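Local coordinates for protein glycosyltransferase (Streptomyces viridochromogenes, PDB 2IUY) that is a retaining glycosyltransferase of family GT4 that takes part in avilamycin A biosynthesis, probably transferring a sugar from a nucleotide-activated donor, at residues A7-P12 with D86-H91; F51-P56 with E74-W79; A160-L165 with L229-A234; G188-L193 with T213-G218; S239-G244 with T271-L276. All blocks are in the same frame, centred on the assembly; numbering follows the deposited sequence.

In the fold
The chain has two parallel six-stranded sheets, both with strand order 3-2-1-4-5-6, as expected for a GT-B enzyme. Contacts 1 and 2 belong to the N-terminal sheet. Their centres are about 8 Å apart, and backbone hydrogen bonds of Leu8 and Asn10 with Phe51 and Leu53 join them. Contact 4 lies in the other sheet, contact 3 in links entering its central strands, and contact 5 in loops following two strands. Contacts 3 and 4 touch, with centres about 12 Å apart. Residues known to bind UDP, which is absent from this model, come from both halves. Gly30 is about 7 Å from Ile11. Between side chains, Val220 is about 3 Å from Ile217 and Lys175 about 4 Å from Ser239.

Contact 1: A7-P12 with D86-H91; sequences ALVNIP and DVVHDH
The imidazole of His91 turns its edge to Val9 and Leu8. Val9 O lies in the plane of this ring, 3.9 Å from His91 CG. Leu8 CD2 also sits near that plane, 3.7 Å from His91 NE2. The same methyl reaches the His89 ring obliquely, with Leu8 CD2 3.7 Å from His89 ND1. One face of the His89 ring carries His91 NE2, 3.4 Å above its plane and offset toward the rim. Leu8 CG stands anti to the carbonyl carbon (chi1 -83°), and its side chain runs alongside that of His89. The polar ring atoms have partners elsewhere. His89 ND1 bonds Tyr332 OH, His89 NE2 bonds Ser110 OG, and His91 ND1 bonds His112 NE2. Helix 31-45 covers this face of the sheet.

The other face holds Ala7, Val9, Val88 and Asp90; the first three pack against helix 73-82. Val9 CG2 meets Val88 CG1 at 3.9 Å, and Val9 CB meets Asp90 OD1 at 3.6 Å. That carboxylate is held by Ser92 OG and Gly94 N. Between the faces run four backbone hydrogen bonds, Ala7 N to Val87 O, His89 N to Ala7 O, Val9 N to His89 O and His91 N to Val9 O. The bond from His89 N to Ala7 O is 2.7 Å and nearly straight (178°).

The strands are parallel and adjacent, those numbered 1 and 4 in the order 3-2-1-4-5-6. This is the central pair of a Rossmann-like sheet, here that of the N-terminal half of a GT-B glycosyltransferase.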
# COMPACT_ATOMS: atom_id res chain seq x y z
N ALA A 7 15.23 1.32 12.78
CA ALA A 7 15.14 2.54 12.00
C ALA A 7 14.32 2.22 10.77
O ALA A 7 14.75 1.40 9.95
CB ALA A 7 16.51 3.04 11.61
N LEU A 8 13.13 2.84 10.66
CA LEU A 8 12.20 2.64 9.55
C LEU A 8 12.32 3.84 8.66
O LEU A 8 12.03 4.93 9.13
CB LEU A 8 10.74 2.61 9.99
CG LEU A 8 10.10 1.34 10.52
CD1 LEU A 8 8.59 1.64 10.85
CD2 LEU A 8 10.33 0.16 9.53
N VAL A 9 12.71 3.64 7.39
CA VAL A 9 13.01 4.76 6.51
C VAL A 9 11.88 4.84 5.55
O VAL A 9 11.72 3.98 4.68
CB VAL A 9 14.41 4.64 5.73
CG1 VAL A 9 14.80 6.00 5.13
CG2 VAL A 9 15.54 4.20 6.68
N ASN A 10 11.07 5.88 5.74
CA ASN A 10 9.99 6.21 4.84
C ASN A 10 10.61 6.84 3.61
O ASN A 10 11.71 7.40 3.69
CB ASN A 10 9.08 7.26 5.50
CG ASN A 10 7.93 7.67 4.62
OD1 ASN A 10 7.24 6.82 4.05
ND2 ASN A 10 7.68 8.98 4.52
N ILE A 11 9.87 6.78 2.51
CA ILE A 11 10.24 7.42 1.24
C ILE A 11 10.11 8.94 1.41
O ILE A 11 8.99 9.45 1.65
CB ILE A 11 9.34 6.92 0.06
CG1 ILE A 11 9.78 7.55 -1.26
CG2 ILE A 11 7.81 7.24 0.32
CD1 ILE A 11 9.12 6.90 -2.51
N PRO A 12 11.25 9.68 1.37
CA PRO A 12 11.20 11.16 1.59
C PRO A 12 10.61 11.94 0.39
O PRO A 12 11.21 12.00 -0.68
CB PRO A 12 12.68 11.54 1.87
CG PRO A 12 13.47 10.29 1.85
CD PRO A 12 12.62 9.18 1.17
N ASP A 86 19.50 -1.54 15.77
CA ASP A 86 19.88 -2.88 15.38
C ASP A 86 19.64 -3.15 13.88
O ASP A 86 20.33 -3.99 13.28
CB ASP A 86 19.15 -3.91 16.21
CG ASP A 86 19.40 -3.74 17.71
OD1 ASP A 86 20.56 -3.93 18.18
OD2 ASP A 86 18.44 -3.33 18.40
N VAL A 87 18.68 -2.43 13.31
CA VAL A 87 18.10 -2.73 12.00
C VAL A 87 17.74 -1.42 11.35
O VAL A 87 17.10 -0.56 11.97
CB VAL A 87 16.74 -3.55 12.15
CG1 VAL A 87 16.05 -3.77 10.79
CG2 VAL A 87 16.95 -4.90 12.86
N VAL A 88 18.16 -1.26 10.10
CA VAL A 88 17.64 -0.22 9.21
C VAL A 88 16.76 -0.89 8.18
O VAL A 88 17.23 -1.68 7.40
CB VAL A 88 18.78 0.57 8.51
CG1 VAL A 88 18.25 1.54 7.43
CG2 VAL A 88 19.58 1.35 9.57
N HIS A 89 15.48 -0.54 8.18
CA HIS A 89 14.48 -1.12 7.32
C HIS A 89 13.98 -0.04 6.37
O HIS A 89 13.19 0.84 6.77
CB HIS A 89 13.35 -1.71 8.20
CG HIS A 89 12.31 -2.46 7.44
ND1 HIS A 89 11.28 -3.13 8.07
CD2 HIS A 89 12.10 -2.63 6.11
CE1 HIS A 89 10.51 -3.72 7.16
NE2 HIS A 89 10.98 -3.41 5.96
N ASP A 90 14.49 -0.11 5.13
CA ASP A 90 14.26 0.82 4.07
C ASP A 90 12.96 0.55 3.32
O ASP A 90 12.71 -0.54 2.84
CB ASP A 90 15.47 0.88 3.09
CG ASP A 90 15.34 2.03 2.07
OD1 ASP A 90 14.80 3.09 2.47
OD2 ASP A 90 15.69 1.87 0.88
N HIS A 91 12.13 1.59 3.24
CA HIS A 91 10.92 1.58 2.41
C HIS A 91 11.01 2.58 1.28
O HIS A 91 10.06 2.75 0.57
CB HIS A 91 9.69 1.93 3.26
CG HIS A 91 9.37 0.87 4.28
ND1 HIS A 91 8.44 -0.11 4.06
CD2 HIS A 91 9.93 0.61 5.49
CE1 HIS A 91 8.38 -0.90 5.12
NE2 HIS A 91 9.27 -0.47 6.00

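Contact 2: F51-P56 with E74-W79; sequences FLLGAP and EEIERW
Phe51 opens the contact against Trp79. Its CB approaches Trp79 CH2 to 3.7 Å, so the indole touches it with the far end of the six-membered ring. The two side chains cross at about a right angle. Their rings are oblique, with planes 36° apart and the centroid of the Phe51 ring 5.9 Å from that of the Trp79 six-membered ring. Trp79 extends this far because its CG is anti to the backbone N (chi1 -170°), which carries the indole across to the strand.

Leu53 is next to point toward the helix. It makes the central contact with both of its methyls. Leu53 CD2 lies 3.7 Å from Trp79 CE3 and 3.9 Å from Ile76 CG2, between the two helix residues. Leu53 CD1 rests 4.0 Å from Trp79 CZ3. This is beta-alpha packing of a Rossmann-like domain. Helix 73-82 lies over one face of the parallel sheet, and its 74-79 part runs at 149° to strand 51-53. It links edge strand 65-67 to strand 87-90, on the far side of strand 5-9. Ile76 also touches Val9, and Leu53 touches Ala7 and Val9.

At Gly54 the strand has ended and phi is positive. Ile76 reaches the backbone here with the end of its longer branch, CD1 lying 3.7 Å from Gly54 CA. The other branch, CG2, is the one that meets Leu53. Gly54 O turns to a different partner and accepts a hydrogen bond from Asn10 ND2 of the neighbouring strand's loop.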
# COMPACT_ATOMS: atom_id res chain seq x y z
N PHE A 51 12.45 4.23 15.23
CA PHE A 51 13.01 5.52 14.86
C PHE A 51 12.52 5.70 13.43
O PHE A 51 12.84 4.90 12.58
CB PHE A 51 14.56 5.50 14.99
CG PHE A 51 15.01 5.28 16.41
CD1 PHE A 51 15.28 6.38 17.24
CD2 PHE A 51 15.07 3.98 16.94
CE1 PHE A 51 15.65 6.18 18.56
CE2 PHE A 51 15.43 3.75 18.28
CZ PHE A 51 15.74 4.84 19.08
N LEU A 52 11.65 6.70 13.22
CA LEU A 52 11.04 6.93 11.93
C LEU A 52 11.87 8.01 11.27
O LEU A 52 12.08 9.07 11.86
CB LEU A 52 9.54 7.34 12.05
CG LEU A 52 8.84 7.88 10.81
CD1 LEU A 52 8.69 6.70 9.77
CD2 LEU A 52 7.46 8.52 11.17
N LEU A 53 12.31 7.73 10.04
CA LEU A 53 13.14 8.62 9.25
C LEU A 53 12.38 8.88 7.96
O LEU A 53 11.54 8.05 7.54
CB LEU A 53 14.47 7.93 8.91
CG LEU A 53 15.45 7.81 10.05
CD1 LEU A 53 16.09 6.49 9.81
CD2 LEU A 53 16.49 8.97 9.92
N GLY A 54 12.68 10.04 7.38
CA GLY A 54 12.14 10.46 6.11
C GLY A 54 10.71 10.92 6.25
O GLY A 54 9.98 10.90 5.26
N ALA A 55 10.31 11.31 7.48
CA ALA A 55 8.92 11.81 7.72
C ALA A 55 8.82 12.77 8.94
O ALA A 55 8.05 12.50 9.89
CB ALA A 55 7.95 10.62 7.86
N PRO A 56 9.61 13.86 8.93
CA PRO A 56 9.66 14.76 10.09
C PRO A 56 8.28 15.46 10.29
O PRO A 56 7.50 15.57 9.34
CB PRO A 56 10.81 15.74 9.77
CG PRO A 56 11.07 15.59 8.27
CD PRO A 56 10.46 14.30 7.80
N GLU A 74 20.30 13.02 2.48
CA GLU A 74 21.62 13.28 3.07
C GLU A 74 21.57 13.34 4.59
O GLU A 74 22.48 12.86 5.25
CB GLU A 74 22.23 14.60 2.51
CG GLU A 74 21.25 15.42 1.61
CD GLU A 74 21.24 16.94 1.88
OE1 GLU A 74 20.97 17.68 0.90
OE2 GLU A 74 21.50 17.38 3.04
N GLU A 75 20.51 13.94 5.12
CA GLU A 75 20.25 14.01 6.56
C GLU A 75 19.95 12.63 7.14
O GLU A 75 20.34 12.34 8.26
CB GLU A 75 19.04 14.91 6.86
CG GLU A 75 19.35 16.39 6.83
CD GLU A 75 18.14 17.27 6.48
OE1 GLU A 75 18.41 18.26 5.75
OE2 GLU A 75 16.97 17.01 6.90
N ILE A 76 19.20 11.83 6.38
CA ILE A 76 18.89 10.48 6.77
C ILE A 76 20.20 9.65 6.79
O ILE A 76 20.44 8.94 7.75
CB ILE A 76 17.82 9.79 5.86
CG1 ILE A 76 16.46 10.52 5.89
CG2 ILE A 76 17.63 8.30 6.27
CD1 ILE A 76 15.51 10.05 4.72
N GLU A 77 21.04 9.78 5.77
CA GLU A 77 22.35 9.06 5.77
C GLU A 77 23.26 9.47 6.89
O GLU A 77 23.91 8.62 7.51
CB GLU A 77 23.15 9.23 4.46
CG GLU A 77 22.33 9.13 3.23
CD GLU A 77 23.16 9.13 1.98
OE1 GLU A 77 22.68 8.48 1.00
OE2 GLU A 77 24.26 9.79 1.98
N ARG A 78 23.29 10.77 7.17
CA ARG A 78 24.14 11.29 8.23
C ARG A 78 23.74 10.70 9.55
O ARG A 78 24.62 10.29 10.31
CB ARG A 78 24.06 12.81 8.24
CG ARG A 78 24.99 13.54 9.21
CD ARG A 78 25.07 15.01 8.82
NE ARG A 78 25.59 15.14 7.45
CZ ARG A 78 24.97 15.77 6.44
NH1 ARG A 78 23.79 16.39 6.63
NH2 ARG A 78 25.56 15.80 5.24
N TRP A 79 22.42 10.64 9.81
CA TRP A 79 21.83 10.11 11.05
C TRP A 79 22.09 8.62 11.24
O TRP A 79 22.46 8.18 12.33
CB TRP A 79 20.31 10.39 11.11
CG TRP A 79 19.73 10.08 12.49
CD1 TRP A 79 19.65 10.93 13.58
CD2 TRP A 79 19.17 8.81 12.93
NE1 TRP A 79 19.09 10.26 14.65
CE2 TRP A 79 18.79 8.97 14.28
CE3 TRP A 79 18.96 7.57 12.31
CZ2 TRP A 79 18.21 7.93 15.03
CZ3 TRP A 79 18.38 6.53 13.07
CH2 TRP A 79 18.03 6.73 14.41

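Contact 3: A160-L165 with L229-A234; sequences AKEDFL and LASAHA
Lys161 bonds two backbone carbonyls at the end of helix 222-231. Its NZ donates to Ala230 O at 2.6 Å, from well above the carbonyl plane, and to Ala232 O at 2.9 Å, less tilted from the plane of that carbonyl. The chain bends at chi2 (-52°), which brings the ammonium back to the helix end. Gly265 O adds a weak bond to NZ.

The carbonyl between these two is used as well. Glu162 N donates to Ser231 O at 2.7 Å, nearly straight (174°). Further on, His233 N bonds Phe164 O at 2.8 Å. A water bridges Glu162 O, to which it donates, and His233 ND1, each at 2.8 Å. Ser231 OG is near the edge of the Phe164 ring, 3.3 Å from CZ, but its hydrogen bond goes to Asp227 O. Over one face of the same ring lies Ala232 CA, in a CH-pi contact.

The link into strand 165-168 thus runs along the link into strand 234-237. These are neighbouring central strands of the second Rossmann-like sheet. Leu165 CD2 packs 4.0 Å from Ala234 CB.

Three successive carbonyls, of Ala230, Ser231 and Ala232, are satisfied from one short segment. A positive ammonium at the C-terminal end of a helix would also be favoured by the helix dipole.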
# COMPACT_ATOMS: atom_id res chain seq x y z
N ALA A 160 -22.79 3.09 7.72
CA ALA A 160 -23.88 2.63 6.83
C ALA A 160 -23.36 2.38 5.41
O ALA A 160 -22.64 3.20 4.88
CB ALA A 160 -25.02 3.66 6.80
N LYS A 161 -23.70 1.23 4.83
CA LYS A 161 -23.26 0.87 3.48
C LYS A 161 -23.96 1.76 2.45
O LYS A 161 -25.17 2.03 2.56
CB LYS A 161 -23.53 -0.61 3.18
CG LYS A 161 -22.46 -1.58 3.74
CD LYS A 161 -21.04 -1.14 3.31
CE LYS A 161 -19.98 -2.23 3.51
NZ LYS A 161 -18.66 -1.72 3.05
N GLU A 162 -23.19 2.28 1.49
CA GLU A 162 -23.77 3.07 0.42
C GLU A 162 -23.80 2.22 -0.86
O GLU A 162 -23.34 1.09 -0.90
CB GLU A 162 -23.02 4.38 0.21
CG GLU A 162 -22.86 5.27 1.44
CD GLU A 162 -24.18 5.79 1.99
OE1 GLU A 162 -25.15 5.93 1.20
OE2 GLU A 162 -24.26 6.06 3.21
N ASP A 163 -24.34 2.78 -1.93
CA ASP A 163 -24.55 1.99 -3.14
C ASP A 163 -23.43 2.18 -4.11
O ASP A 163 -23.38 1.48 -5.11
CB ASP A 163 -25.89 2.33 -3.79
CG ASP A 163 -27.06 1.58 -3.14
OD1 ASP A 163 -26.93 0.33 -2.92
OD2 ASP A 163 -28.10 2.22 -2.85
N PHE A 164 -22.54 3.13 -3.81
CA PHE A 164 -21.46 3.52 -4.74
C PHE A 164 -20.32 2.47 -4.73
O PHE A 164 -20.05 1.87 -3.68
CB PHE A 164 -20.97 4.95 -4.47
CG PHE A 164 -20.18 5.12 -3.15
CD1 PHE A 164 -18.80 4.84 -3.09
CD2 PHE A 164 -20.82 5.58 -2.00
CE1 PHE A 164 -18.09 5.00 -1.91
CE2 PHE A 164 -20.11 5.73 -0.81
CZ PHE A 164 -18.75 5.43 -0.76
N LEU A 165 -19.69 2.26 -5.89
CA LEU A 165 -18.39 1.53 -5.98
C LEU A 165 -17.26 2.55 -5.77
O LEU A 165 -17.52 3.76 -5.81
CB LEU A 165 -18.24 0.78 -7.29
CG LEU A 165 -19.39 -0.20 -7.65
CD1 LEU A 165 -19.13 -1.01 -8.96
CD2 LEU A 165 -19.69 -1.15 -6.48
N LEU A 229 -13.84 4.17 2.49
CA LEU A 229 -13.36 2.78 2.49
C LEU A 229 -14.39 1.80 3.05
O LEU A 229 -14.64 0.73 2.47
CB LEU A 229 -12.06 2.68 3.29
CG LEU A 229 -10.68 2.47 2.66
CD1 LEU A 229 -10.60 2.25 1.14
CD2 LEU A 229 -9.62 3.46 3.20
N ALA A 230 -15.00 2.22 4.16
CA ALA A 230 -16.00 1.44 4.92
C ALA A 230 -17.43 1.45 4.28
O ALA A 230 -18.15 0.47 4.33
CB ALA A 230 -16.08 2.04 6.35
N SER A 231 -17.84 2.60 3.75
CA SER A 231 -19.20 2.79 3.28
C SER A 231 -19.37 2.25 1.84
O SER A 231 -20.49 1.94 1.41
CB SER A 231 -19.57 4.28 3.38
OG SER A 231 -18.75 5.08 2.55
N ALA A 232 -18.27 2.08 1.11
CA ALA A 232 -18.42 1.68 -0.29
C ALA A 232 -19.08 0.32 -0.42
O ALA A 232 -18.79 -0.58 0.34
CB ALA A 232 -17.07 1.71 -1.03
N HIS A 233 -19.90 0.13 -1.46
CA HIS A 233 -20.37 -1.22 -1.77
C HIS A 233 -19.20 -2.19 -2.09
O HIS A 233 -19.16 -3.35 -1.64
CB HIS A 233 -21.42 -1.14 -2.90
CG HIS A 233 -22.05 -2.46 -3.23
ND1 HIS A 233 -23.26 -2.85 -2.68
CD2 HIS A 233 -21.63 -3.49 -3.99
CE1 HIS A 233 -23.55 -4.07 -3.11
NE2 HIS A 233 -22.58 -4.49 -3.89
N ALA A 234 -18.22 -1.72 -2.87
CA ALA A 234 -17.06 -2.54 -3.18
C ALA A 234 -15.99 -1.58 -3.62
O ALA A 234 -16.29 -0.47 -4.02
CB ALA A 234 -17.34 -3.60 -4.32
O HOH W 1 -23.70 -1.55 -0.21

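Contact 4: G188-L193 with T213-G218; sequences GRRLVL and TVEPIG
Strands 191-193 and 214-216 run parallel, 4.5 Å apart at their axes and 24° askew, joined by four backbone hydrogen bonds from Leu191 N to Thr213 O through Ile217 N to Leu193 O. They are the two strands of a beta-alpha-beta unit whose helix is 200-210. Strand 214-216 is the edge of this parallel sheet within the chain.

Leu191, Leu193, Val214 and Pro216 share one face. Leu193 CD1 meets Val214 CB at 4.1 Å, and Leu191 CD2 meets Val214 CG1 at the same distance. Ala181 of helix 177-187 and Ile206 of helix 200-210 touch Val214.

On the other face Val192 CG1 packs 3.8 Å from Ile217 CG1. With CG1 between its backbone N and carbonyl carbon (chi1 57°), Ile217 sets this branch against Val192. Its side chain lies about 3 Å from that of Val220, a UDP-binding residue. Glu215 OE2 touches aliphatic Arg190 CB at 3.4 Å. The charged groups do not pair, since Arg190 NE stays 5.0 Å from Glu215 OE2.

Two waters bridge the segments. One links Arg189 O to Thr213 OG1. The other donates to Leu193 O at 2.8 Å and accepts from Gly218 N at 3.1 Å.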
# COMPACT_ATOMS: atom_id res chain seq x y z
N GLY A 188 -24.41 -0.79 -13.45
CA GLY A 188 -25.42 0.24 -13.23
C GLY A 188 -25.12 1.05 -11.96
O GLY A 188 -26.05 1.62 -11.30
N ARG A 189 -23.82 1.10 -11.60
CA ARG A 189 -23.46 1.79 -10.37
C ARG A 189 -22.68 3.06 -10.55
O ARG A 189 -22.07 3.30 -11.59
CB ARG A 189 -22.74 0.87 -9.40
CG ARG A 189 -23.48 -0.37 -9.08
CD ARG A 189 -23.55 -0.57 -7.63
NE ARG A 189 -24.41 -1.71 -7.34
CZ ARG A 189 -25.03 -1.90 -6.19
NH1 ARG A 189 -24.89 -1.01 -5.21
NH2 ARG A 189 -25.80 -2.97 -6.01
N ARG A 190 -22.71 3.88 -9.50
CA ARG A 190 -21.82 5.02 -9.39
C ARG A 190 -20.41 4.55 -8.96
O ARG A 190 -20.26 3.54 -8.29
CB ARG A 190 -22.42 6.05 -8.43
CG ARG A 190 -23.82 6.49 -8.88
CD ARG A 190 -23.79 7.09 -10.33
NE ARG A 190 -25.11 6.98 -10.97
CZ ARG A 190 -25.45 6.11 -11.93
NH1 ARG A 190 -24.57 5.25 -12.42
NH2 ARG A 190 -26.69 6.10 -12.42
N LEU A 191 -19.41 5.25 -9.45
CA LEU A 191 -18.04 5.08 -9.09
C LEU A 191 -17.50 6.43 -8.58
O LEU A 191 -17.34 7.39 -9.36
CB LEU A 191 -17.21 4.60 -10.28
CG LEU A 191 -15.70 4.45 -10.00
CD1 LEU A 191 -15.44 3.23 -9.15
CD2 LEU A 191 -14.92 4.38 -11.32
N VAL A 192 -17.22 6.46 -7.28
CA VAL A 192 -16.40 7.52 -6.70
C VAL A 192 -14.92 7.32 -7.05
O VAL A 192 -14.34 6.25 -6.82
CB VAL A 192 -16.63 7.59 -5.18
CG1 VAL A 192 -15.74 8.63 -4.55
CG2 VAL A 192 -18.08 7.94 -4.92
N LEU A 193 -14.35 8.34 -7.68
CA LEU A 193 -12.96 8.37 -8.02
C LEU A 193 -12.26 9.24 -7.00
O LEU A 193 -12.24 10.48 -7.13
CB LEU A 193 -12.73 8.95 -9.41
CG LEU A 193 -12.87 8.12 -10.66
CD1 LEU A 193 -12.67 9.09 -11.82
CD2 LEU A 193 -11.78 7.12 -10.70
N THR A 213 -21.39 7.84 -14.84
CA THR A 213 -20.98 6.83 -13.87
C THR A 213 -20.06 7.40 -12.79
O THR A 213 -20.27 7.14 -11.61
CB THR A 213 -20.27 5.72 -14.60
OG1 THR A 213 -21.24 5.10 -15.43
CG2 THR A 213 -19.62 4.64 -13.65
N VAL A 214 -19.05 8.19 -13.21
CA VAL A 214 -17.99 8.58 -12.32
C VAL A 214 -18.32 9.83 -11.53
O VAL A 214 -18.97 10.76 -12.04
CB VAL A 214 -16.61 8.67 -13.03
CG1 VAL A 214 -16.34 7.37 -13.79
CG2 VAL A 214 -16.52 9.92 -13.97
N GLU A 215 -17.91 9.83 -10.25
CA GLU A 215 -17.91 11.04 -9.46
C GLU A 215 -16.49 11.25 -8.95
O GLU A 215 -16.10 10.64 -7.94
CB GLU A 215 -18.91 10.99 -8.28
CG GLU A 215 -20.30 10.48 -8.69
CD GLU A 215 -21.18 10.07 -7.49
OE1 GLU A 215 -20.87 10.47 -6.33
OE2 GLU A 215 -22.19 9.34 -7.74
N PRO A 216 -15.73 12.11 -9.64
CA PRO A 216 -14.34 12.40 -9.27
C PRO A 216 -14.31 13.41 -8.15
O PRO A 216 -14.88 14.51 -8.30
CB PRO A 216 -13.76 13.01 -10.56
CG PRO A 216 -14.87 12.93 -11.63
CD PRO A 216 -16.13 12.86 -10.86
N ILE A 217 -13.68 13.07 -7.04
CA ILE A 217 -13.69 13.93 -5.85
C ILE A 217 -12.31 14.47 -5.51
O ILE A 217 -12.15 15.33 -4.66
CB ILE A 217 -14.39 13.24 -4.65
CG1 ILE A 217 -13.75 11.89 -4.31
CG2 ILE A 217 -15.85 12.94 -4.99
CD1 ILE A 217 -13.93 11.54 -2.84
N GLY A 218 -11.30 13.98 -6.23
CA GLY A 218 -9.94 14.40 -6.03
C GLY A 218 -9.32 13.69 -4.83
O GLY A 218 -9.91 12.76 -4.27
O HOH W 2 -23.03 3.72 -13.91
O HOH W 3 -10.40 12.09 -8.58

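Contact 5: S239-G244 with T271-L276; sequences SQAVTG and TGNGCL
Ser239 and Thr271 form the tight part of the contact. Thr271 OG1 donates to Ser239 O at 2.7 Å, in the carbonyl plane and on a lone pair. A chi1 of 61° turns the hydroxyl toward this oxygen. Asn273 presses on the same carbonyl, with CB 3.4 Å from Ser239 O. Leu276 CD1 lies 3.9 Å from Ser239 CB. The amide of Asn273 is fixed by others: OD1 accepts from Glu252 N, and ND2 donates to Trp250 O and bonds Tyr289 OH. Ser239 OG bonds Glu252 OE1.

Both segments are loops that follow parallel strands, 234-237 and 268-270. In Rossmann-like domains such C-terminal strand ends commonly frame the nucleotide site. Consistent with this, the side chain of Ser239 is about 4 Å from that of Lys175, which binds UDP. A type II' turn from Asn273 to Leu276 leads into helix 276-279.

The contact thins out beyond Ser239. Gln240 NE2, bonded to Met238 O, touches Thr271 CG2 at 3.5 Å. Partly exposed Ala241, at the centre of an inverse gamma turn, touches Asn273 ND2 with CB at 3.6 Å. From Val242 the segment leads away toward exposed Thr243.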
# COMPACT_ATOMS: atom_id res chain seq x y z
N SER A 239 -5.67 -2.45 -11.70
CA SER A 239 -4.36 -2.21 -12.27
C SER A 239 -4.28 -2.97 -13.59
O SER A 239 -4.81 -4.08 -13.71
CB SER A 239 -3.24 -2.58 -11.30
OG SER A 239 -3.26 -1.73 -10.15
N GLN A 240 -3.65 -2.34 -14.59
CA GLN A 240 -3.63 -2.85 -15.95
C GLN A 240 -2.21 -3.19 -16.36
O GLN A 240 -1.24 -2.55 -15.94
CB GLN A 240 -4.24 -1.82 -16.93
CG GLN A 240 -5.73 -1.47 -16.68
CD GLN A 240 -6.68 -2.65 -16.91
OE1 GLN A 240 -6.71 -3.23 -18.00
NE2 GLN A 240 -7.51 -2.95 -15.91
N ALA A 241 -2.05 -4.23 -17.16
CA ALA A 241 -0.72 -4.59 -17.61
C ALA A 241 -0.31 -3.74 -18.83
O ALA A 241 -0.44 -4.13 -20.00
CB ALA A 241 -0.61 -6.09 -17.86
N VAL A 242 0.12 -2.52 -18.55
CA VAL A 242 0.50 -1.60 -19.60
C VAL A 242 1.91 -1.15 -19.28
O VAL A 242 2.35 -1.40 -18.15
CB VAL A 242 -0.45 -0.36 -19.67
CG1 VAL A 242 -1.89 -0.80 -20.11
CG2 VAL A 242 -0.49 0.43 -18.36
N THR A 243 2.60 -0.51 -20.23
CA THR A 243 3.88 0.09 -19.90
C THR A 243 3.77 1.59 -19.68
O THR A 243 2.67 2.17 -19.67
CB THR A 243 5.04 -0.23 -20.94
OG1 THR A 243 6.34 0.16 -20.41
CG2 THR A 243 4.78 0.43 -22.28
N GLY A 244 4.93 2.20 -19.46
CA GLY A 244 4.99 3.55 -18.95
C GLY A 244 6.42 3.94 -18.66
O GLY A 244 7.36 3.20 -19.01
N THR A 271 -8.45 -6.81 -11.09
CA THR A 271 -7.81 -7.60 -12.11
C THR A 271 -6.84 -8.59 -11.44
O THR A 271 -6.78 -8.63 -10.21
CB THR A 271 -7.02 -6.69 -13.05
OG1 THR A 271 -6.01 -6.01 -12.28
CG2 THR A 271 -7.96 -5.67 -13.72
N GLY A 272 -6.16 -9.40 -12.25
CA GLY A 272 -5.15 -10.32 -11.76
C GLY A 272 -3.74 -9.76 -11.88
O GLY A 272 -2.75 -10.50 -11.75
N ASN A 273 -3.63 -8.46 -12.13
CA ASN A 273 -2.33 -7.82 -12.27
C ASN A 273 -1.43 -7.90 -11.05
O ASN A 273 -1.84 -7.52 -9.92
CB ASN A 273 -2.49 -6.34 -12.65
CG ASN A 273 -1.17 -5.72 -13.03
OD1 ASN A 273 -0.50 -5.06 -12.21
ND2 ASN A 273 -0.74 -5.99 -14.27
N GLY A 274 -0.18 -8.36 -11.28
CA GLY A 274 0.83 -8.32 -10.21
C GLY A 274 0.33 -9.03 -8.96
O GLY A 274 -0.23 -10.09 -9.03
N CYS A 275 0.42 -8.36 -7.83
CA CYS A 275 -0.03 -8.91 -6.54
C CYS A 275 -1.54 -9.18 -6.47
O CYS A 275 -2.00 -9.97 -5.64
CB CYS A 275 0.35 -7.93 -5.43
SG CYS A 275 -0.68 -6.43 -5.35
N LEU A 276 -2.33 -8.52 -7.32
CA LEU A 276 -3.78 -8.68 -7.24
C LEU A 276 -4.29 -10.13 -7.37
O LEU A 276 -5.22 -10.55 -6.67
CB LEU A 276 -4.49 -7.75 -8.21
CG LEU A 276 -4.13 -6.27 -7.93
CD1 LEU A 276 -4.71 -5.41 -9.06
CD2 LEU A 276 -4.67 -5.79 -6.56